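Local coordinates for protein terminal uridylyltransferase 1 (Trypanosoma brucei, PDB 5HZD) that adds uridines from UTP to the 3' ends of guide RNAs, ribosomal RNAs and some mRNAs, and takes part in mitochondrial RNA editing, at residues A14-T17 with A21-A24. Residues are numbered along the deposited sequence; the frame is centred on the assembly and turned at random. Where two conformers were deposited one is given.
Sequences AVFT and ALLA
Apolar packing of Phe16 against Ala21 and Leu22 joins the second strand of the zinc finger's hairpin to the first turn of helix 19-30. One face of the Phe16 ring lies over the helix backbone, and the two helix side chains meet it at different ring atoms. The methyl CB of Ala21 reaches CD2 of Phe16 at 3.8 Å and also touches CB of Phe16. Leu22 brings a single branch, its CD1 standing 3.9 Å from CD1 of Phe16, and the two side chains run roughly perpendicular. The peptide joining Ala21 to Leu22 faces the ring, the carbonyl O of Ala21 lying 4.0 Å above the middle of the Phe16 ring. A chi1 of -54° swings this ring opposite its own carbonyl carbon and toward the helix. It also meets the ring of His25, a zinc ligand, with the planes inclined at about 45°. Strand 6-7 pairs antiparallel with 15-16 through backbone hydrogen bonds, and Leu22 is touched by Tyr6 of strand 6-7 and by Val481 of helix 481-497. A strand phenylalanine and a helix leucine packed together beside a zinc ion held by Cys8, Cys11, His25 and His30 are characteristic of the beta-beta-alpha C2H2 zinc finger, here an atypical one.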
ATOM      1  N   ALA A  14      20.640  17.157 -26.878  1.00 31.13           N
ATOM      2  CA  ALA A  14      21.919  17.220 -26.194  1.00 26.89           C
ATOM      3  C   ALA A  14      22.407  15.830 -25.774  1.00 23.99           C
ATOM      4  O   ALA A  14      21.805  15.172 -24.939  1.00 23.52           O
ATOM      5  CB  ALA A  14      21.848  18.166 -24.989  1.00 29.00           C
ATOM      6  N   VAL A  15      23.487  15.393 -26.426  1.00 26.41           N
ATOM      7  CA  VAL A  15      24.098  14.115 -26.097  0.54 26.13           C
ATOM      8  C   VAL A  15      25.571  14.301 -25.786  1.00 24.38           C
ATOM      9  O   VAL A  15      26.253  15.138 -26.379  1.00 26.43           O
ATOM     10  CB  VAL A  15      23.925  13.088 -27.224  0.54 26.51           C
ATOM     11  CG1 VAL A  15      22.479  12.599 -27.264  0.54 26.17           C
ATOM     12  CG2 VAL A  15      24.333  13.694 -28.543  0.54 26.41           C
ATOM     13  N   PHE A  16      26.053  13.536 -24.820  1.00 22.22           N
ATOM     14  CA  PHE A  16      27.424  13.709 -24.377  1.00 23.15           C
ATOM     15  C   PHE A  16      28.109  12.375 -24.235  1.00 24.56           C
ATOM     16  O   PHE A  16      27.452  11.329 -24.198  1.00 25.09           O
ATOM     17  CB  PHE A  16      27.404  14.426 -23.028  1.00 24.95           C
ATOM     18  CG  PHE A  16      26.638  15.720 -23.065  1.00 27.08           C
ATOM     19  CD1 PHE A  16      25.270  15.734 -22.798  1.00 25.75           C
ATOM     20  CD2 PHE A  16      27.268  16.901 -23.424  1.00 32.81           C
ATOM     21  CE1 PHE A  16      24.538  16.932 -22.876  1.00 25.09           C
ATOM     22  CE2 PHE A  16      26.554  18.099 -23.492  1.00 31.39           C
ATOM     23  CZ  PHE A  16      25.188  18.108 -23.218  1.00 28.73           C
ATOM     24  N   THR A  17      29.430  12.416 -24.123  1.00 26.75           N
ATOM     25  CA  THR A  17      30.186  11.185 -23.967  1.00 28.31           C
ATOM     26  C   THR A  17      30.703  10.982 -22.554  1.00 28.41           C
ATOM     27  O   THR A  17      31.348   9.978 -22.282  1.00 28.04           O
ATOM     28  CB  THR A  17      31.349  11.097 -24.977  1.00 25.54           C
ATOM     29  OG1 THR A  17      32.240  12.212 -24.787  1.00 27.41           O
ATOM     30  CG2 THR A  17      30.801  11.145 -26.410  1.00 30.92           C
ATOM     31  N   ALA A  21      29.787  15.860 -18.263  1.00 28.30           N
ATOM     32  CA  ALA A  21      29.302  16.803 -19.263  1.00 24.45           C
ATOM     33  C   ALA A  21      27.771  16.866 -19.231  1.00 24.54           C
ATOM     34  O   ALA A  21      27.176  17.934 -19.434  1.00 24.41           O
ATOM     35  CB  ALA A  21      29.787  16.404 -20.641  1.00 26.86           C
ATOM     36  N   LEU A  22      27.139  15.719 -18.996  1.00 22.25           N
ATOM     37  CA  LEU A  22      25.687  15.669 -18.888  1.00 19.63           C
ATOM     38  C   LEU A  22      25.211  16.488 -17.692  1.00 22.08           C
ATOM     39  O   LEU A  22      24.283  17.286 -17.811  1.00 20.90           O
ATOM     40  CB  LEU A  22      25.195  14.227 -18.750  1.00 21.98           C
ATOM     41  CG  LEU A  22      23.678  14.081 -18.631  1.00 19.95           C
ATOM     42  CD1 LEU A  22      23.021  14.385 -19.968  1.00 23.55           C
ATOM     43  CD2 LEU A  22      23.292  12.687 -18.120  1.00 23.03           C
ATOM     44  N   LEU A  23      25.861  16.306 -16.548  1.00 20.68           N
ATOM     45  CA  LEU A  23      25.439  16.997 -15.323  1.00 22.37           C
ATOM     46  C   LEU A  23      25.656  18.498 -15.471  1.00 24.37           C
ATOM     47  O   LEU A  23      24.796  19.304 -15.088  1.00 24.25           O
ATOM     48  CB  LEU A  23      26.230  16.498 -14.115  1.00 23.71           C
ATOM     49  CG  LEU A  23      25.890  15.147 -13.507  1.00 27.21           C
ATOM     50  CD1 LEU A  23      26.835  14.871 -12.359  1.00 28.25           C
ATOM     51  CD2 LEU A  23      24.447  15.118 -13.026  1.00 24.60           C
ATOM     52  N   ALA A  24      26.814  18.878 -16.009  1.00 26.70           N
ATOM     53  CA  ALA A  24      27.097  20.287 -16.274  1.00 25.40           C
ATOM     54  C   ALA A  24      26.075  20.889 -17.219  1.00 26.81           C
ATOM     55  O   ALA A  24      25.643  22.022 -17.024  1.00 26.40           O
ATOM     56  CB  ALA A  24      28.481  20.467 -16.823  1.00 25.66           C
TER